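Beta-glucuronidase (uncultured Clostridium sp., PDB 6U7J) hydrolyses beta-glucuronides, releasing glucuronic acid, and belongs to the gut microbial glycosidases thought to reactivate estrogens by removing this sugar. Local coordinates at residues F337-H341 with Y342-E346; K397-Y400 with Q401-N405. All coordinates share one frame; numbering follows the deposited sequence.

In the fold
Both contacts lie in the TIM barrel domain of this family 2 glycosyl hydrolase, in series along the chain, with centres about 13 Å apart. Contact 1 (337-346) covers the end of barrel strand 336-338 and the loop into helix 346-355; its centre lies about 2 Å from the centre of the chain. Contact 2 (397-405) takes in the C-terminal part of helix 386-403, its centre about 11 Å from that of the chain, just ahead of barrel strand 409-416. They touch directly: Arg402 NH1 probably donates to Tyr344 O at 2.8 Å, and Pro343 packs on Leu399. The loop following one barrel strand is thereby joined to a later helix of the outer layer, near a bound calcium ion.

Contact 1: residues F337-H341 with Y342-E346; sequences FRTSH and YPYAE
At the C-terminal end of barrel strand 336-338 the chain folds into a type II beta turn, Thr339 to Tyr342, and the Tyr344 ring comes back over Thr339. The turn is closed by Tyr342 N donating to Thr339 O at 3.2 Å, with an N-H...O angle of 167°. A second bond runs the other way: Thr339 OG1 gives its proton to Tyr342 O at 3.2 Å, arriving from above the carbonyl plane. The same hydroxyl also pairs with Glu362 N. Thr339 CB sits squarely over one face of the Tyr344 ring, 3.6 Å from its centroid, a CH-pi contact. Thr339 CA lies 3.3 Å from Tyr344 CZ, and Phe337 CE2 touches Tyr344 CD2 at 4.1 Å. Tyr342 has CG between its backbone N and carbonyl carbon (chi1 41°), which stands the ring with one face to Ser340 O. Its hydroxyl then meets His307, Lys315 and Glu308 N. Arg338 and His341 both bind Glu362, and Arg338 also bridges to Glu506. Such a buried strand-to-helix loop at the C-terminal rim of the parallel strands is typical of the TIM barrel, whose active site lies at that end.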
loop_
_atom_site.group_PDB
_atom_site.type_symbol
_atom_site.label_atom_id
_atom_site.label_comp_id
_atom_site.label_asym_id
_atom_site.label_seq_id
_atom_site.Cartn_x
_atom_site.Cartn_y
_atom_site.Cartn_z
ATOM N N PHE B 337 -27.662 9.774 7.767
ATOM C CA PHE B 337 -26.657 10.440 6.950
ATOM C C PHE B 337 -27.211 11.768 6.458
ATOM O O PHE B 337 -28.421 12.033 6.523
ATOM C CB PHE B 337 -26.170 9.575 5.763
ATOM C CG PHE B 337 -27.256 9.115 4.820
ATOM C CD1 PHE B 337 -27.933 7.928 5.045
ATOM C CD2 PHE B 337 -27.560 9.842 3.674
ATOM C CE1 PHE B 337 -28.920 7.494 4.162
ATOM C CE2 PHE B 337 -28.532 9.408 2.783
ATOM C CZ PHE B 337 -29.215 8.232 3.029
ATOM N N ARG B 338 -26.297 12.609 5.976
ATOM C CA ARG B 338 -26.629 13.866 5.307
ATOM C C ARG B 338 -26.265 13.743 3.828
ATOM O O ARG B 338 -25.189 13.232 3.494
ATOM C CB ARG B 338 -25.886 15.047 5.943
ATOM C CG ARG B 338 -26.022 16.338 5.133
ATOM C CD ARG B 338 -25.454 17.552 5.863
ATOM N NE ARG B 338 -24.044 17.383 6.199
ATOM C CZ ARG B 338 -23.057 18.129 5.710
ATOM N NH1 ARG B 338 -23.320 19.098 4.839
ATOM N NH2 ARG B 338 -21.795 17.900 6.081
ATOM N N THR B 339 -27.164 14.181 2.940
ATOM C CA THR B 339 -26.906 14.075 1.504
ATOM C C THR B 339 -25.930 15.190 1.094
ATOM O O THR B 339 -26.256 16.105 0.342
ATOM C CB THR B 339 -28.189 14.130 0.685
ATOM O OG1 THR B 339 -28.649 15.475 0.577
ATOM C CG2 THR B 339 -29.270 13.269 1.316
ATOM N N SER B 340 -24.678 15.079 1.592
ATOM C CA SER B 340 -23.714 16.147 1.561
ATOM C C SER B 340 -23.499 16.665 0.147
ATOM O O SER B 340 -22.996 15.969 -0.736
ATOM C CB SER B 340 -22.371 15.760 2.228
ATOM O OG SER B 340 -22.045 14.403 1.990
ATOM N N HIS B 341 -24.037 17.866 -0.040
ATOM C CA HIS B 341 -23.767 18.943 -0.966
ATOM C C HIS B 341 -24.601 18.839 -2.218
ATOM O O HIS B 341 -24.409 19.615 -3.125
ATOM C CB HIS B 341 -22.291 19.149 -1.249
ATOM C CG HIS B 341 -21.434 19.040 -0.009
ATOM N ND1 HIS B 341 -21.917 19.372 1.245
ATOM C CD2 HIS B 341 -20.134 18.680 0.169
ATOM C CE1 HIS B 341 -20.972 19.170 2.141
ATOM N NE2 HIS B 341 -19.878 18.768 1.514
ATOM N N TYR B 342 -25.585 17.938 -2.256
ATOM C CA TYR B 342 -26.557 17.835 -3.346
ATOM C C TYR B 342 -27.551 16.723 -3.032
ATOM O O TYR B 342 -27.245 15.815 -2.252
ATOM C CB TYR B 342 -25.838 17.535 -4.681
ATOM C CG TYR B 342 -24.724 16.535 -4.529
ATOM C CD1 TYR B 342 -23.391 16.939 -4.419
ATOM C CD2 TYR B 342 -24.990 15.181 -4.480
ATOM C CE1 TYR B 342 -22.358 16.011 -4.247
ATOM C CE2 TYR B 342 -23.968 14.248 -4.305
ATOM C CZ TYR B 342 -22.654 14.669 -4.188
ATOM O OH TYR B 342 -21.660 13.733 -4.024
ATOM N N PRO B 343 -28.732 16.775 -3.634
ATOM C CA PRO B 343 -29.675 15.657 -3.488
ATOM C C PRO B 343 -29.131 14.371 -4.103
ATOM O O PRO B 343 -28.445 14.393 -5.124
ATOM C CB PRO B 343 -30.929 16.144 -4.246
ATOM C CG PRO B 343 -30.811 17.638 -4.247
ATOM C CD PRO B 343 -29.341 17.955 -4.278
ATOM N N TYR B 344 -29.453 13.248 -3.477
ATOM C CA TYR B 344 -29.061 11.949 -3.983
ATOM C C TYR B 344 -30.179 11.376 -4.855
ATOM O O TYR B 344 -31.280 11.930 -4.943
ATOM C CB TYR B 344 -28.732 10.990 -2.829
ATOM C CG TYR B 344 -27.490 11.358 -2.012
ATOM C CD1 TYR B 344 -26.670 12.427 -2.387
ATOM C CD2 TYR B 344 -27.143 10.632 -0.864
ATOM C CE1 TYR B 344 -25.537 12.765 -1.650
ATOM C CE2 TYR B 344 -26.014 10.965 -0.106
ATOM C CZ TYR B 344 -25.214 12.030 -0.507
ATOM O OH TYR B 344 -24.097 12.376 0.231
ATOM N N ALA B 345 -29.874 10.259 -5.519
ATOM C CA ALA B 345 -30.863 9.555 -6.310
ATOM C C ALA B 345 -32.049 9.164 -5.432
ATOM O O ALA B 345 -31.905 8.889 -4.243
ATOM C CB ALA B 345 -30.241 8.315 -6.953
ATOM N N GLU B 346 -33.238 9.156 -6.032
ATOM C CA GLU B 346 -34.431 8.787 -5.278
ATOM C C GLU B 346 -34.357 7.362 -4.765
ATOM O O GLU B 346 -34.931 7.058 -3.713
ATOM C CB GLU B 346 -35.680 8.977 -6.138
ATOM C CG GLU B 346 -35.750 10.347 -6.732
ATOM C CD GLU B 346 -37.054 10.624 -7.412
ATOM O OE1 GLU B 346 -38.096 10.646 -6.699
ATOM O OE2 GLU B 346 -37.028 10.812 -8.658
#

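Contact 2: residues K397-Y400 with Q401-N405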
loop_
_atom_site.group_PDB
_atom_site.type_symbol
_atom_site.label_atom_id
_atom_site.label_comp_id
_atom_site.label_asym_id
_atom_site.label_seq_id
_atom_site.Cartn_x
_atom_site.Cartn_y
_atom_site.Cartn_z
ATOM N N LYS B 397 -37.548 24.515 -4.150
ATOM C CA LYS B 397 -38.880 24.137 -4.612
ATOM C C LYS B 397 -38.865 22.744 -5.237
ATOM O O LYS B 397 -39.710 21.895 -4.918
ATOM C CB LYS B 397 -39.375 25.189 -5.615
ATOM C CG LYS B 397 -40.683 24.870 -6.331
ATOM C CD LYS B 397 -41.789 24.630 -5.348
ATOM C CE LYS B 397 -43.154 24.747 -6.024
ATOM N NZ LYS B 397 -44.216 24.271 -5.084
ATOM N N GLU B 398 -37.899 22.496 -6.133
ATOM C CA GLU B 398 -37.778 21.198 -6.796
ATOM C C GLU B 398 -37.453 20.088 -5.795
ATOM O O GLU B 398 -38.061 19.011 -5.827
ATOM C CB GLU B 398 -36.695 21.261 -7.871
ATOM C CG GLU B 398 -37.124 21.705 -9.268
ATOM C CD GLU B 398 -35.938 21.702 -10.227
ATOM O OE1 GLU B 398 -35.123 22.652 -10.155
ATOM O OE2 GLU B 398 -35.784 20.736 -11.018
ATOM N N LEU B 399 -36.481 20.324 -4.906
ATOM C CA LEU B 399 -36.146 19.302 -3.910
ATOM C C LEU B 399 -37.355 18.962 -3.047
ATOM O O LEU B 399 -37.648 17.781 -2.823
ATOM C CB LEU B 399 -34.980 19.754 -3.022
ATOM C CG LEU B 399 -34.591 18.707 -1.974
ATOM C CD1 LEU B 399 -34.251 17.364 -2.599
ATOM C CD2 LEU B 399 -33.429 19.197 -1.160
ATOM N N TYR B 400 -38.087 19.984 -2.578
ATOM C CA TYR B 400 -39.286 19.729 -1.778
ATOM C C TYR B 400 -40.302 18.906 -2.561
ATOM O O TYR B 400 -40.849 17.924 -2.048
ATOM C CB TYR B 400 -39.913 21.045 -1.302
ATOM C CG TYR B 400 -41.239 20.824 -0.597
ATOM C CD1 TYR B 400 -41.284 20.315 0.693
ATOM C CD2 TYR B 400 -42.456 21.082 -1.250
ATOM C CE1 TYR B 400 -42.502 20.084 1.334
ATOM C CE2 TYR B 400 -43.673 20.846 -0.629
ATOM C CZ TYR B 400 -43.694 20.353 0.663
ATOM O OH TYR B 400 -44.901 20.134 1.287
ATOM N N GLN B 401 -40.550 19.267 -3.820
ATOM C CA GLN B 401 -41.548 18.523 -4.582
ATOM C C GLN B 401 -41.152 17.061 -4.725
ATOM O O GLN B 401 -42.008 16.168 -4.678
ATOM C CB GLN B 401 -41.755 19.158 -5.960
ATOM C CG GLN B 401 -42.728 20.338 -5.956
ATOM C CD GLN B 401 -44.151 19.903 -5.672
ATOM O OE1 GLN B 401 -44.749 20.329 -4.685
ATOM N NE2 GLN B 401 -44.696 19.036 -6.525
ATOM N N ARG B 402 -39.856 16.790 -4.907
ATOM C CA ARG B 402 -39.428 15.405 -5.077
ATOM C C ARG B 402 -39.492 14.620 -3.767
ATOM O O ARG B 402 -39.927 13.462 -3.756
ATOM C CB ARG B 402 -38.013 15.359 -5.661
ATOM C CG ARG B 402 -37.634 13.996 -6.253
ATOM C CD ARG B 402 -36.144 13.895 -6.482
ATOM N NE ARG B 402 -35.417 13.729 -5.220
ATOM C CZ ARG B 402 -34.131 13.404 -5.129
ATOM N NH1 ARG B 402 -33.398 13.202 -6.236
ATOM N NH2 ARG B 402 -33.572 13.285 -3.927
ATOM N N ASP B 403 -39.061 15.213 -2.650
ATOM C CA ASP B 403 -38.837 14.430 -1.434
ATOM C C ASP B 403 -39.835 14.700 -0.302
ATOM O O ASP B 403 -39.690 14.113 0.784
ATOM C CB ASP B 403 -37.398 14.659 -0.935
ATOM C CG ASP B 403 -36.329 14.090 -1.893
ATOM O OD1 ASP B 403 -36.676 13.537 -2.971
ATOM O OD2 ASP B 403 -35.132 14.212 -1.569
ATOM N N LYS B 404 -40.863 15.529 -0.526
ATOM C CA LYS B 404 -41.741 15.964 0.566
ATOM C C LYS B 404 -42.411 14.794 1.268
ATOM O O LYS B 404 -42.679 14.863 2.471
ATOM C CB LYS B 404 -42.811 16.923 0.039
ATOM C CG LYS B 404 -43.612 16.366 -1.134
ATOM C CD LYS B 404 -44.464 17.424 -1.800
ATOM C CE LYS B 404 -45.340 16.790 -2.870
ATOM N NZ LYS B 404 -46.157 17.788 -3.605
ATOM N N ASN B 405 -42.694 13.719 0.546
ATOM C CA ASN B 405 -43.428 12.594 1.105
ATOM C C ASN B 405 -42.528 11.534 1.724
ATOM O O ASN B 405 -43.031 10.509 2.194
ATOM C CB ASN B 405 -44.307 11.979 0.021
ATOM C CG ASN B 405 -45.396 12.934 -0.434
ATOM O OD1 ASN B 405 -45.960 13.664 0.383
ATOM N ND2 ASN B 405 -45.685 12.949 -1.732
#
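Lys404 CB rests on one face of the Tyr400 ring, a CH-pi contact 3.7 Å from the centroid, and shifted toward the rim so that Tyr400 CE1 is nearest to it at 3.4 Å. The two side chains cross at about a right angle. Tyr400 holds CG opposite its backbone N (chi1 174°), which swings the ring along the helix toward Lys404, and the extended lysine chain continues past it, with Lys404 CD beside Tyr400 CE2. On another side of the helix the packing is buried: Leu399 CD1 lies 3.4 Å from Asp403 OD2, next to a carboxylate that Arg402 grips side-on. Arg402 NE meets Asp403 OD1 at 2.6 Å, and Arg402 NH2 meets Asp403 OD2 at 3.0 Å, the latter on the syn lone pair and close to the guanidinium plane. This two-point grip fixes the rotation of both groups. The guanidinium probably eases the repulsion between Asp403 and the nearby carboxylate of Asp361.

Residues 397-403 belong to the C-terminal part of helix 386-403, in the outer helical layer of the TIM barrel. Asp403 N bonds Leu399 O at 2.9 Å, whereas Lys404 N meets Tyr400 O only weakly, at an N-H...O angle of 123°.

Toward the partly exposed flank the fit is looser. Lys397 and Gln401 run side by side, their ends 4.0 Å apart from Lys397 NZ to Gln401 OE1. Lys404 NZ bonds the same OE1 from above the amide's carbonyl plane, and has further partners in Asp200 and Ser202. Gln401 NE2 also bonds Asp200, while Glu398 OE2 bonds His117.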